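Local coordinates for heme-binding protein A / AI-2 binding protein A (Helicobacter pylori SS1, PDB 6OFQ) that binds peptides such as the tetrapeptide STSA in the periplasm and probably delivers them to an ABC transporter, as a type II substrate-binding protein, at residues 60-65 / 185-190; 94-99 / 112-117; 209-214 / 232-237. All coordinates share one frame; numbering follows the deposited sequence.

Interaction 1: residues 60-65 / 185-190; sequences NIYDTL and SILSKD
Tyr62 and Leu187 pack together in a buried loop-to-loop contact of this type II periplasmic binding protein, where the chain leaving helix 52-61 runs beside the loop that leads into helix 189-197. Just past the tyrosine, the backbones of Thr64 and Leu65 bond to Leu79 and Ala80 of strand 75-85. A single backbone hydrogen bond anchors the pair of loops: Ile186 N donates to Asp63 O at 2.9 Å, almost straight at 167°, and the carbonyl points directly at its donor. The same oxygen also receives a CA-H...O contact from Ser185 CA at 3.5 Å. Beyond this bond the two loops are tied by water. One molecule donates to Ile186 O and accepts from Asp63 N; another donates to Ser185 OG at 2.7 Å and, weakly, to Tyr62 O.

The tyrosine does most of the side-chain work. Its CB lies against Ser185 OG at 3.5 Å. With CG set anti to the carbonyl carbon (chi1 -61°), the ring reaches along the second loop: CD1 has Ile186 O at the ring edge, and CE1 meets Leu187 CD1 at 3.6 Å. Thr64 adds its methyl, CG2, which rests 3.7 Å from Ser185 N while OG1 turns to Val66 O. Ser185 OG has a further partner in Asp182 O.

One water thus bridges two buried peptide groups and the other ties a serine hydroxyl to a carbonyl, while the hydroxyl bond to Met44 O, Ile61 CG2 over one face and Leu187 together limit rotation of the tyrosine ring.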
loop_
_atom_site.group_PDB
_atom_site.type_symbol
_atom_site.label_atom_id
_atom_site.label_comp_id
_atom_site.label_asym_id
_atom_site.label_seq_id
_atom_site.Cartn_x
_atom_site.Cartn_y
_atom_site.Cartn_z
ATOM N N ASN A 60 1.772 -9.667 -9.197
ATOM C CA ASN A 60 2.308 -10.822 -9.872
ATOM C C ASN A 60 1.970 -10.863 -11.398
ATOM O O ASN A 60 2.660 -11.576 -12.125
ATOM C CB ASN A 60 1.700 -12.055 -9.198
ATOM C CG ASN A 60 2.382 -12.385 -7.891
ATOM O OD1 ASN A 60 3.499 -12.875 -7.907
ATOM N ND2 ASN A 60 1.720 -12.118 -6.765
ATOM N N ILE A 61 0.933 -10.141 -11.780
ATOM C CA ILE A 61 0.381 -10.175 -13.144
ATOM C C ILE A 61 1.046 -9.103 -13.992
ATOM O O ILE A 61 1.304 -9.297 -15.213
ATOM C CB ILE A 61 -1.147 -9.984 -13.063
ATOM C CG1 ILE A 61 -1.770 -11.256 -12.455
ATOM C CG2 ILE A 61 -1.729 -9.612 -14.422
ATOM C CD1 ILE A 61 -3.229 -11.060 -12.059
ATOM N N TYR A 62 1.258 -7.916 -13.419
ATOM C CA TYR A 62 1.708 -6.759 -14.194
ATOM C C TYR A 62 3.162 -6.411 -13.866
ATOM O O TYR A 62 3.610 -6.618 -12.745
ATOM C CB TYR A 62 0.920 -5.487 -13.904
ATOM C CG TYR A 62 -0.561 -5.572 -14.228
ATOM C CD1 TYR A 62 -1.017 -5.399 -15.517
ATOM C CD2 TYR A 62 -1.496 -5.859 -13.258
ATOM C CE1 TYR A 62 -2.365 -5.417 -15.841
ATOM C CE2 TYR A 62 -2.840 -5.851 -13.572
ATOM C CZ TYR A 62 -3.273 -5.611 -14.859
ATOM O OH TYR A 62 -4.633 -5.571 -15.112
ATOM N N ASP A 63 3.863 -5.851 -14.854
ATOM C CA ASP A 63 5.102 -5.133 -14.653
ATOM C C ASP A 63 4.965 -3.655 -14.823
ATOM O O ASP A 63 3.999 -3.124 -15.379
ATOM C CB ASP A 63 6.155 -5.613 -15.631
ATOM C CG ASP A 63 6.497 -7.068 -15.398
ATOM O OD1 ASP A 63 6.840 -7.444 -14.246
ATOM O OD2 ASP A 63 6.434 -7.881 -16.348
ATOM N N THR A 64 6.016 -3.007 -14.319
ATOM C CA THR A 64 6.199 -1.565 -14.370
ATOM C C THR A 64 7.457 -1.235 -15.212
ATOM O O THR A 64 8.189 -2.134 -15.618
ATOM C CB THR A 64 6.288 -0.972 -12.943
ATOM O OG1 THR A 64 7.009 -1.866 -12.096
ATOM C CG2 THR A 64 4.884 -0.752 -12.325
ATOM N N LEU A 65 7.729 0.060 -15.403
ATOM C CA LEU A 65 8.941 0.449 -16.168
ATOM C C LEU A 65 10.253 0.067 -15.468
ATOM O O LEU A 65 11.222 -0.425 -16.068
ATOM C CB LEU A 65 8.919 1.932 -16.466
ATOM C CG LEU A 65 7.863 2.387 -17.485
ATOM C CD1 LEU A 65 7.920 3.907 -17.532
ATOM C CD2 LEU A 65 8.225 1.878 -18.888
ATOM N N SER A 185 1.470 0.286 -13.324
ATOM C CA SER A 185 1.540 -0.920 -14.104
ATOM C C SER A 185 1.159 -0.753 -15.585
ATOM O O SER A 185 0.329 0.106 -15.916
ATOM C CB SER A 185 0.567 -1.908 -13.477
ATOM O OG SER A 185 0.966 -2.406 -12.224
ATOM N N ILE A 186 1.812 -1.552 -16.406
ATOM C CA ILE A 186 1.574 -1.478 -17.856
ATOM C C ILE A 186 0.481 -2.469 -18.290
ATOM O O ILE A 186 0.714 -3.672 -18.221
ATOM C CB ILE A 186 2.861 -1.672 -18.644
ATOM C CG1 ILE A 186 3.972 -0.688 -18.203
ATOM C CG2 ILE A 186 2.594 -1.485 -20.135
ATOM C CD1 ILE A 186 3.568 0.764 -18.087
ATOM N N LEU A 187 -0.652 -1.877 -18.675
ATOM C CA LEU A 187 -1.744 -2.693 -19.242
ATOM C C LEU A 187 -1.618 -2.679 -20.753
ATOM O O LEU A 187 -0.813 -1.930 -21.312
ATOM C CB LEU A 187 -3.070 -2.066 -18.853
ATOM C CG LEU A 187 -3.591 -2.380 -17.449
ATOM C CD1 LEU A 187 -2.667 -1.908 -16.330
ATOM C CD2 LEU A 187 -4.988 -1.828 -17.264
ATOM N N SER A 188 -2.366 -3.583 -21.397
ATOM C CA SER A 188 -2.301 -3.688 -22.857
ATOM C C SER A 188 -3.343 -2.825 -23.552
ATOM O O SER A 188 -4.563 -3.026 -23.425
ATOM C CB SER A 188 -2.553 -5.133 -23.271
ATOM O OG SER A 188 -2.839 -5.245 -24.677
ATOM N N LYS A 189 -2.830 -1.938 -24.428
ATOM C CA LYS A 189 -3.690 -1.132 -25.289
ATOM C C LYS A 189 -4.507 -1.987 -26.295
ATOM O O LYS A 189 -5.677 -1.650 -26.477
ATOM C CB LYS A 189 -2.812 -0.113 -26.038
ATOM C CG LYS A 189 -3.620 0.835 -26.922
ATOM C CD LYS A 189 -4.689 1.578 -26.182
ATOM C CE LYS A 189 -5.071 2.951 -26.734
ATOM N NZ LYS A 189 -6.095 2.940 -27.793
ATOM N N ASP A 190 -3.846 -3.004 -26.845
ATOM C CA ASP A 190 -4.567 -3.919 -27.776
ATOM C C ASP A 190 -5.761 -4.566 -27.081
ATOM O O ASP A 190 -6.907 -4.577 -27.598
ATOM C CB ASP A 190 -3.624 -4.923 -28.434
ATOM C CG ASP A 190 -2.628 -4.266 -29.372
ATOM O OD1 ASP A 190 -3.033 -3.448 -30.217
ATOM O OD2 ASP A 190 -1.411 -4.360 -29.153
HETATM O O HOH W 1 2.652 -4.027 -10.855
HETATM O O HOH W 2 2.410 -5.644 -17.407
#

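Interaction 2: residues 94-99 / 112-117; sequences FHLRKG and VEFSAK
The end of strand 91-96, the central strand of a five-stranded antiparallel sheet, meets the start of helix 116-127: Leu96 packs on Phe114, just before the helix, and on Ala116 at its beginning. The two touching parts run nearly antiparallel, with Gly99 CA and Glu113 CA 6.2 Å apart, and the polar ties between them are a side-chain bond and a water bridge. Leu96 uses one branch, CD1, which lies 3.6 Å from Ala116 CA and 4.0 Å from Phe114 CZ. The phenylalanine, swung anti to its own backbone N (chi1 159°), brings its ring edge up to Arg97 O, with CD2 3.7 Å away. A water donates to both Arg97 O and Phe114 O, bridging the two chains. Farther along, Glu113 stretches out fully, and its OE2 accepts a hydrogen bond from Gly99 N at 2.9 Å; the donor approaches from the anti side of the carboxylate, 26° out of its plane, and the bond is bent to 150°. Around the apolar end, Val119 of helix 116-127 touches both Leu96 and Phe114, Ile164 of strand 163-168 touches Leu96 and Ala116, and Leu79 of strand 75-85 lies against Phe114.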
loop_
_atom_site.group_PDB
_atom_site.type_symbol
_atom_site.label_atom_id
_atom_site.label_comp_id
_atom_site.label_asym_id
_atom_site.label_seq_id
_atom_site.Cartn_x
_atom_site.Cartn_y
_atom_site.Cartn_z
ATOM N N PHE A 94 13.270 6.605 -21.216
ATOM C CA PHE A 94 13.265 5.154 -20.953
ATOM C C PHE A 94 13.348 4.372 -22.254
ATOM O O PHE A 94 12.604 4.625 -23.197
ATOM C CB PHE A 94 11.987 4.744 -20.194
ATOM C CG PHE A 94 11.993 5.249 -18.773
ATOM C CD1 PHE A 94 12.543 4.509 -17.722
ATOM C CD2 PHE A 94 11.440 6.490 -18.476
ATOM C CE1 PHE A 94 12.620 5.016 -16.443
ATOM C CE2 PHE A 94 11.484 7.017 -17.199
ATOM C CZ PHE A 94 12.104 6.274 -16.214
ATOM N N HIS A 95 14.309 3.456 -22.258
ATOM C CA HIS A 95 14.500 2.553 -23.367
ATOM C C HIS A 95 13.765 1.260 -23.015
ATOM O O HIS A 95 14.133 0.605 -22.049
ATOM C CB HIS A 95 16.026 2.347 -23.567
ATOM C CG HIS A 95 16.807 3.640 -23.665
ATOM N ND1 HIS A 95 16.768 4.373 -24.829
ATOM C CD2 HIS A 95 17.425 4.434 -22.752
ATOM C CE1 HIS A 95 17.409 5.519 -24.652
ATOM N NE2 HIS A 95 17.827 5.583 -23.402
ATOM N N LEU A 96 12.800 0.865 -23.828
ATOM C CA LEU A 96 11.878 -0.190 -23.485
ATOM C C LEU A 96 12.475 -1.517 -23.940
ATOM O O LEU A 96 13.161 -1.624 -25.004
ATOM C CB LEU A 96 10.511 0.078 -24.061
ATOM C CG LEU A 96 9.822 1.401 -23.723
ATOM C CD1 LEU A 96 8.459 1.416 -24.330
ATOM C CD2 LEU A 96 9.751 1.586 -22.203
ATOM N N ARG A 97 12.213 -2.548 -23.141
ATOM C CA ARG A 97 12.576 -3.919 -23.458
ATOM C C ARG A 97 11.802 -4.417 -24.677
ATOM O O ARG A 97 10.581 -4.175 -24.761
ATOM C CB ARG A 97 12.202 -4.821 -22.250
ATOM C CG ARG A 97 12.866 -6.190 -22.245
ATOM C CD ARG A 97 12.499 -6.887 -20.925
ATOM N NE ARG A 97 13.106 -6.218 -19.776
ATOM C CZ ARG A 97 14.313 -6.419 -19.277
ATOM N NH1 ARG A 97 15.209 -7.240 -19.829
ATOM N NH2 ARG A 97 14.735 -5.665 -18.247
ATOM N N LYS A 98 12.522 -5.034 -25.614
ATOM C CA LYS A 98 11.913 -5.602 -26.820
ATOM C C LYS A 98 11.636 -7.075 -26.607
ATOM O O LYS A 98 12.278 -7.767 -25.820
ATOM C CB LYS A 98 12.900 -5.394 -27.979
ATOM C CG LYS A 98 13.167 -3.921 -28.301
ATOM C CD LYS A 98 14.078 -3.867 -29.533
ATOM C CE LYS A 98 14.448 -2.439 -29.856
ATOM N NZ LYS A 98 15.205 -2.476 -31.130
ATOM N N GLY A 99 10.693 -7.534 -27.406
ATOM C CA GLY A 99 10.282 -8.930 -27.422
ATOM C C GLY A 99 9.585 -9.414 -26.164
ATOM O O GLY A 99 9.586 -10.615 -25.873
ATOM N N VAL A 112 0.546 -10.431 -28.419
ATOM C CA VAL A 112 0.853 -9.038 -28.753
ATOM C C VAL A 112 2.066 -8.585 -27.986
ATOM O O VAL A 112 2.232 -8.875 -26.805
ATOM C CB VAL A 112 -0.296 -8.041 -28.607
ATOM C CG1 VAL A 112 -1.547 -8.577 -29.302
ATOM C CG2 VAL A 112 -0.701 -7.785 -27.190
ATOM N N GLU A 113 3.006 -7.975 -28.705
ATOM C CA GLU A 113 4.256 -7.477 -28.134
ATOM C C GLU A 113 4.020 -6.103 -27.485
ATOM O O GLU A 113 3.435 -5.193 -28.041
ATOM C CB GLU A 113 5.348 -7.370 -29.225
ATOM C CG GLU A 113 6.723 -7.018 -28.686
ATOM C CD GLU A 113 7.797 -6.800 -29.761
ATOM O OE1 GLU A 113 7.369 -6.850 -30.944
ATOM O OE2 GLU A 113 8.983 -6.545 -29.488
ATOM N N PHE A 114 4.535 -5.979 -26.254
ATOM C CA PHE A 114 4.583 -4.725 -25.499
ATOM C C PHE A 114 5.419 -3.684 -26.262
ATOM O O PHE A 114 6.473 -3.983 -26.809
ATOM C CB PHE A 114 5.210 -5.025 -24.129
ATOM C CG PHE A 114 5.793 -3.814 -23.437
ATOM C CD1 PHE A 114 4.977 -2.829 -22.929
ATOM C CD2 PHE A 114 7.158 -3.669 -23.349
ATOM C CE1 PHE A 114 5.504 -1.670 -22.376
ATOM C CE2 PHE A 114 7.705 -2.554 -22.716
ATOM C CZ PHE A 114 6.863 -1.587 -22.238
ATOM N N SER A 115 4.920 -2.470 -26.267
ATOM C CA SER A 115 5.621 -1.373 -26.885
ATOM C C SER A 115 5.203 -0.068 -26.216
ATOM O O SER A 115 4.350 0.008 -25.307
ATOM C CB SER A 115 5.352 -1.394 -28.412
ATOM O OG SER A 115 4.031 -1.004 -28.671
ATOM N N ALA A 116 5.713 1.039 -26.782
ATOM C CA ALA A 116 5.501 2.332 -26.212
ATOM C C ALA A 116 4.031 2.722 -26.105
ATOM O O ALA A 116 3.623 3.449 -25.187
ATOM C CB ALA A 116 6.313 3.355 -26.983
ATOM N N LYS A 117 3.187 2.275 -27.040
ATOM C CA LYS A 117 1.776 2.620 -26.954
ATOM C C LYS A 117 1.072 2.105 -25.699
ATOM O O LYS A 117 0.094 2.693 -25.261
ATOM C CB LYS A 117 0.998 2.151 -28.192
ATOM C CG LYS A 117 0.744 0.663 -28.335
ATOM C CD LYS A 117 -0.126 0.429 -29.568
ATOM C CE LYS A 117 -0.670 -0.987 -29.625
ATOM N NZ LYS A 117 -1.367 -1.287 -30.908
HETATM O O HOH W 3 8.618 -5.623 -25.997
#

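Interaction 3: residues 209-214 / 232-237; sequences VGTGPF and DYWGPK
Pro213 lies against the face of the Tyr233 ring in a CH-pi contact that joins two loops flanking the hairpin of strands 214-220 and 224-229, part of a mixed five-stranded sheet. Pro213 CB sits 3.8 Å from the ring centroid and only 6° off the ring normal, so it is almost exactly above the centre. The two side chains lie alongside each other and point the same way, and Pro213 CD comes to Tyr233 CE1 at 3.6 Å. The tyrosine reaches this position with its CG opposite the backbone N (chi1 176°). Its other face is covered from within its own loop by Gly235 N, 3.3 Å above the plane, so the ring is sandwiched between proline and peptide. In the plane of the ring, Thr211 O approaches the edge at CD1, 3.5 Å away.

Trp234 stands next in line. Tyr233 CE1 lies over the outer part of one indole face, and CD1 of the indole comes within 3.9 Å of Thr211 O. The polar ends of Trp234 and Thr211 find their partner outside the two loops: NE1 and OG1 both hydrogen-bond to the carboxylate of Asp63.

The backbones of the two loops are linked through a water that donates to Thr211 O and accepts from Trp234 N. Within the second loop, Lys237 NZ donates to two carbonyls, Tyr233 O at 2.8 Å and Gly235 O at 3.2 Å, each bond lying nearly along the C=O axis.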
loop_
_atom_site.group_PDB
_atom_site.type_symbol
_atom_site.label_atom_id
_atom_site.label_comp_id
_atom_site.label_asym_id
_atom_site.label_seq_id
_atom_site.Cartn_x
_atom_site.Cartn_y
_atom_site.Cartn_z
ATOM N N VAL A 209 -4.775 -8.559 -18.281
ATOM C CA VAL A 209 -3.693 -8.928 -19.145
ATOM C C VAL A 209 -2.421 -8.136 -18.845
ATOM O O VAL A 209 -2.472 -6.925 -18.929
ATOM C CB VAL A 209 -4.133 -8.756 -20.622
ATOM C CG1 VAL A 209 -2.982 -9.051 -21.567
ATOM C CG2 VAL A 209 -5.299 -9.701 -20.943
ATOM N N GLY A 210 -1.364 -8.829 -18.474
ATOM C CA GLY A 210 -0.094 -8.163 -18.099
ATOM C C GLY A 210 1.069 -8.840 -18.769
ATOM O O GLY A 210 0.910 -9.711 -19.635
ATOM N N THR A 211 2.267 -8.506 -18.332
ATOM C CA THR A 211 3.503 -9.125 -18.784
ATOM C C THR A 211 4.269 -9.907 -17.731
ATOM O O THR A 211 5.327 -10.437 -18.025
ATOM C CB THR A 211 4.458 -8.066 -19.350
ATOM O OG1 THR A 211 4.761 -7.092 -18.351
ATOM C CG2 THR A 211 3.909 -7.338 -20.555
ATOM N N GLY A 212 3.749 -9.942 -16.506
ATOM C CA GLY A 212 4.511 -10.471 -15.403
ATOM C C GLY A 212 4.683 -11.958 -15.333
ATOM O O GLY A 212 4.195 -12.693 -16.210
ATOM N N PRO A 213 5.297 -12.426 -14.251
ATOM C CA PRO A 213 5.726 -13.818 -14.204
ATOM C C PRO A 213 4.582 -14.795 -13.967
ATOM O O PRO A 213 4.838 -16.000 -14.063
ATOM C CB PRO A 213 6.714 -13.846 -13.053
ATOM C CG PRO A 213 6.422 -12.628 -12.243
ATOM C CD PRO A 213 5.909 -11.593 -13.208
ATOM N N PHE A 214 3.428 -14.307 -13.526
ATOM C CA PHE A 214 2.190 -15.089 -13.471
ATOM C C PHE A 214 1.085 -14.468 -14.280
ATOM O O PHE A 214 1.056 -13.263 -14.446
ATOM C CB PHE A 214 1.737 -15.269 -12.007
ATOM C CG PHE A 214 2.720 -16.007 -11.149
ATOM C CD1 PHE A 214 3.698 -15.301 -10.465
ATOM C CD2 PHE A 214 2.687 -17.392 -11.020
ATOM C CE1 PHE A 214 4.614 -15.971 -9.698
ATOM C CE2 PHE A 214 3.589 -18.082 -10.238
ATOM C CZ PHE A 214 4.559 -17.351 -9.578
ATOM N N ASP A 232 6.268 -17.581 -20.705
ATOM C CA ASP A 232 6.917 -16.632 -21.635
ATOM C C ASP A 232 7.438 -15.361 -20.967
ATOM O O ASP A 232 7.833 -14.405 -21.651
ATOM C CB ASP A 232 5.924 -16.277 -22.736
ATOM C CG ASP A 232 5.568 -17.502 -23.618
ATOM O OD1 ASP A 232 6.458 -18.348 -23.824
ATOM O OD2 ASP A 232 4.415 -17.615 -24.042
ATOM N N TYR A 233 7.413 -15.326 -19.634
ATOM C CA TYR A 233 7.924 -14.156 -18.909
ATOM C C TYR A 233 9.317 -13.758 -19.408
ATOM O O TYR A 233 10.208 -14.581 -19.535
ATOM C CB TYR A 233 7.940 -14.503 -17.398
ATOM C CG TYR A 233 8.537 -13.432 -16.519
ATOM C CD1 TYR A 233 8.002 -12.127 -16.490
ATOM C CD2 TYR A 233 9.585 -13.748 -15.677
ATOM C CE1 TYR A 233 8.586 -11.189 -15.632
ATOM C CE2 TYR A 233 10.105 -12.832 -14.773
ATOM C CZ TYR A 233 9.600 -11.555 -14.778
ATOM O OH TYR A 233 10.253 -10.681 -13.906
ATOM N N TRP A 234 9.522 -12.441 -19.519
ATOM C CA TRP A 234 10.809 -11.903 -19.992
ATOM C C TRP A 234 11.965 -12.107 -19.041
ATOM O O TRP A 234 13.115 -12.151 -19.486
ATOM C CB TRP A 234 10.713 -10.419 -20.341
ATOM C CG TRP A 234 10.242 -9.550 -19.199
ATOM C CD1 TRP A 234 8.960 -9.200 -18.918
ATOM C CD2 TRP A 234 11.068 -8.959 -18.189
ATOM N NE1 TRP A 234 8.942 -8.450 -17.765
ATOM C CE2 TRP A 234 10.213 -8.285 -17.289
ATOM C CE3 TRP A 234 12.436 -9.020 -17.918
ATOM C CZ2 TRP A 234 10.707 -7.613 -16.163
ATOM C CZ3 TRP A 234 12.933 -8.324 -16.799
ATOM C CH2 TRP A 234 12.026 -7.661 -15.939
ATOM N N GLY A 235 11.758 -12.136 -17.732
ATOM C CA GLY A 235 12.754 -12.291 -16.706
ATOM C C GLY A 235 13.033 -13.730 -16.343
ATOM O O GLY A 235 12.538 -14.646 -17.010
ATOM N N PRO A 236 13.713 -13.886 -15.204
ATOM C CA PRO A 236 13.988 -15.246 -14.681
ATOM C C PRO A 236 12.655 -15.914 -14.383
ATOM O O PRO A 236 11.775 -15.299 -13.743
ATOM C CB PRO A 236 14.757 -15.039 -13.389
ATOM C CG PRO A 236 15.228 -13.621 -13.434
ATOM C CD PRO A 236 14.276 -12.850 -14.324
ATOM N N LYS A 237 12.448 -17.106 -14.916
ATOM C CA LYS A 237 11.133 -17.745 -14.813
ATOM C C LYS A 237 10.756 -18.031 -13.340
ATOM O O LYS A 237 11.638 -18.364 -12.539
ATOM C CB LYS A 237 11.078 -19.011 -15.685
ATOM C CG LYS A 237 11.479 -18.840 -17.145
ATOM C CD LYS A 237 10.499 -17.974 -17.884
ATOM C CE LYS A 237 10.925 -17.784 -19.345
ATOM N NZ LYS A 237 11.967 -16.723 -19.315
HETATM O O HOH W 4 6.868 -11.267 -20.147
#

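All three contacts lie on the same side of the chain's centre, and Asp63 joins two of them. Its OD2 is 2.7 Å from Thr211 OG1, while Ile61 O lies 2.8 Å from Gly212 N, so interactions 1 and 3, with centres about 10 Å apart, are tied by two polar contacts. Interaction 2 is nested in the chain loop closed by interaction 1, about 11 Å between centres. There, Asp190 OD1 and Lys117 NZ form a salt bridge of 2.8 Å, and Ile186 CG2 packs on Phe114 CE1. Between interactions 2 and 3, Arg97 CZ rests 3.4 Å from Trp234 CZ3, joining the end of strand 91-96 to the loop before strand 242-247.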